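Local coordinates for Afp3 (Serratia entomophila, PDB 6RBN), which probably builds the helical sheath around the inner tube of a contractile injection system, the anti-feeding prophage, here in its extended state, at residues 35-40 and 59-64. Sequence-based numbering, arbitrary orientation.
Sequences RFTPLK and LFDSNV
The Phe60 ring meets the extended chain at Phe36-Pro38 along its CD1-CE1 side, next to the single isolated beta bridge that pairs Pro38 with Phe60. The carbonyl carbon of Thr37 lies in the ring plane at the edge, while CA of Pro38, 3.7 Å from CD1 of Phe60, and CB of Phe36, 4.0 Å from the same CD1, approach obliquely. Tyr56 meets the ring at about 20° between planes, and Leu43, Ile50 and Leu128 also touch it. The Phe36 ring leads away from Phe60 and packs on Leu128, Pro130, Ala111 and Leu115.

Backbone geometry defines the bridge, which ties the loop after strand 31-34 to the chain leaving helix 53-59. Two hydrogen bonds make it. The amide of Asp61 gives to O of Thr37 at 2.9 Å, and Leu39 N to Leu59 O at 3.2 Å. Proline has no N-H to give, and both bonds use its neighbours' backbones.

The Leu39 side chain lies alongside the bridge: its CG is 3.7 Å from Asp61 N, and CD2 meets CB of Asp61, the two side chains crossing at about a right angle. With chi1 -165° the Asp61 carboxylate extends opposite its own backbone N, and OD1 accepts a weak bond from Asn63 N, two residues on. No other subunit touches either segment. Thr37 OG1, placed by chi1 62° between its backbone N and carbonyl carbon, lies 3.3 Å from CG2 of Val64.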
loop_
_atom_site.group_PDB
_atom_site.type_symbol
_atom_site.label_atom_id
_atom_site.label_comp_id
_atom_site.label_asym_id
_atom_site.label_seq_id
_atom_site.Cartn_x
_atom_site.Cartn_y
_atom_site.Cartn_z
ATOM N N ARG D 35 -74.413 -24.969 19.977
ATOM C CA ARG D 35 -75.274 -25.923 19.275
ATOM C C ARG D 35 -75.122 -25.743 17.766
ATOM O O ARG D 35 -75.996 -25.228 17.069
ATOM C CB ARG D 35 -76.723 -25.748 19.708
ATOM C CG ARG D 35 -77.004 -26.116 21.146
ATOM C CD ARG D 35 -78.484 -25.968 21.451
ATOM N NE ARG D 35 -78.820 -26.383 22.810
ATOM C CZ ARG D 35 -78.856 -25.563 23.855
ATOM N NH1 ARG D 35 -78.578 -24.277 23.700
ATOM N NH2 ARG D 35 -79.173 -26.029 25.053
ATOM N N PHE D 36 -73.978 -26.187 17.262
ATOM C CA PHE D 36 -73.715 -26.147 15.832
ATOM C C PHE D 36 -74.254 -27.411 15.182
ATOM O O PHE D 36 -74.067 -28.516 15.696
ATOM C CB PHE D 36 -72.219 -26.011 15.556
ATOM C CG PHE D 36 -71.624 -24.742 16.077
ATOM C CD1 PHE D 36 -71.846 -23.542 15.429
ATOM C CD2 PHE D 36 -70.832 -24.750 17.211
ATOM C CE1 PHE D 36 -71.304 -22.372 15.909
ATOM C CE2 PHE D 36 -70.283 -23.584 17.693
ATOM C CZ PHE D 36 -70.519 -22.393 17.042
ATOM N N THR D 37 -74.929 -27.243 14.052
ATOM C CA THR D 37 -75.541 -28.369 13.361
ATOM C C THR D 37 -74.728 -28.708 12.123
ATOM O O THR D 37 -74.689 -27.906 11.178
ATOM C CB THR D 37 -76.985 -28.052 12.974
ATOM O OG1 THR D 37 -77.001 -26.948 12.065
ATOM C CG2 THR D 37 -77.793 -27.696 14.207
ATOM N N PRO D 38 -74.056 -29.854 12.086
ATOM C CA PRO D 38 -73.250 -30.202 10.913
ATOM C C PRO D 38 -74.114 -30.583 9.723
ATOM O O PRO D 38 -75.305 -30.876 9.843
ATOM C CB PRO D 38 -72.432 -31.404 11.393
ATOM C CG PRO D 38 -72.455 -31.317 12.883
ATOM C CD PRO D 38 -73.801 -30.766 13.212
ATOM N N LEU D 39 -73.488 -30.569 8.549
ATOM C CA LEU D 39 -74.124 -31.083 7.342
ATOM C C LEU D 39 -73.791 -32.559 7.146
ATOM O O LEU D 39 -74.691 -33.401 7.075
ATOM C CB LEU D 39 -73.698 -30.259 6.123
ATOM C CG LEU D 39 -74.249 -28.837 6.094
ATOM C CD1 LEU D 39 -73.665 -28.061 4.935
ATOM C CD2 LEU D 39 -75.757 -28.876 5.994
ATOM N N LYS D 40 -72.515 -32.879 7.067
ATOM C CA LYS D 40 -72.121 -34.282 7.035
ATOM C C LYS D 40 -71.794 -34.753 8.448
ATOM O O LYS D 40 -70.988 -34.115 9.134
ATOM C CB LYS D 40 -70.926 -34.489 6.118
ATOM C CG LYS D 40 -71.258 -34.309 4.644
ATOM C CD LYS D 40 -70.078 -34.657 3.751
ATOM C CE LYS D 40 -69.317 -33.417 3.312
ATOM N NZ LYS D 40 -68.498 -32.839 4.411
ATOM N N LEU D 59 -69.111 -26.639 5.802
ATOM C CA LEU D 59 -69.081 -27.760 6.735
ATOM C C LEU D 59 -70.343 -27.820 7.583
ATOM O O LEU D 59 -70.886 -28.902 7.826
ATOM C CB LEU D 59 -67.842 -27.664 7.622
ATOM C CG LEU D 59 -66.513 -27.810 6.887
ATOM C CD1 LEU D 59 -65.358 -27.572 7.833
ATOM C CD2 LEU D 59 -66.411 -29.180 6.258
ATOM N N PHE D 60 -70.824 -26.673 8.046
ATOM C CA PHE D 60 -71.967 -26.604 8.941
ATOM C C PHE D 60 -73.160 -25.965 8.246
ATOM O O PHE D 60 -73.018 -25.197 7.292
ATOM C CB PHE D 60 -71.621 -25.809 10.200
ATOM C CG PHE D 60 -70.627 -26.487 11.090
ATOM C CD1 PHE D 60 -71.041 -27.405 12.036
ATOM C CD2 PHE D 60 -69.275 -26.220 10.968
ATOM C CE1 PHE D 60 -70.129 -28.033 12.855
ATOM C CE2 PHE D 60 -68.357 -26.848 11.780
ATOM C CZ PHE D 60 -68.786 -27.754 12.727
ATOM N N ASP D 61 -74.348 -26.295 8.742
ATOM C CA ASP D 61 -75.567 -25.666 8.255
ATOM C C ASP D 61 -75.645 -24.257 8.822
ATOM O O ASP D 61 -75.670 -24.074 10.042
ATOM C CB ASP D 61 -76.786 -26.485 8.667
ATOM C CG ASP D 61 -78.044 -26.094 7.910
ATOM O OD1 ASP D 61 -77.985 -25.193 7.050
ATOM O OD2 ASP D 61 -79.104 -26.699 8.179
ATOM N N SER D 62 -75.674 -23.260 7.943
ATOM C CA SER D 62 -75.636 -21.872 8.374
ATOM C C SER D 62 -76.994 -21.190 8.338
ATOM O O SER D 62 -77.096 -20.040 8.772
ATOM C CB SER D 62 -74.649 -21.079 7.514
ATOM O OG SER D 62 -75.090 -21.003 6.172
ATOM N N ASN D 63 -78.034 -21.852 7.833
ATOM C CA ASN D 63 -79.372 -21.250 7.827
ATOM C C ASN D 63 -80.152 -21.685 9.063
ATOM O O ASN D 63 -80.415 -20.866 9.948
ATOM C CB ASN D 63 -80.106 -21.622 6.539
ATOM C CG ASN D 63 -79.401 -21.105 5.304
ATOM O OD1 ASN D 63 -78.925 -21.880 4.475
ATOM N ND2 ASN D 63 -79.319 -19.786 5.182
ATOM N N VAL D 64 -80.450 -22.985 9.155
ATOM C CA VAL D 64 -81.114 -23.668 10.275
ATOM C C VAL D 64 -82.411 -22.953 10.652
ATOM O O VAL D 64 -82.412 -22.133 11.581
ATOM C CB VAL D 64 -80.168 -23.814 11.478
ATOM C CG1 VAL D 64 -80.770 -24.746 12.531
ATOM C CG2 VAL D 64 -78.826 -24.339 11.028
#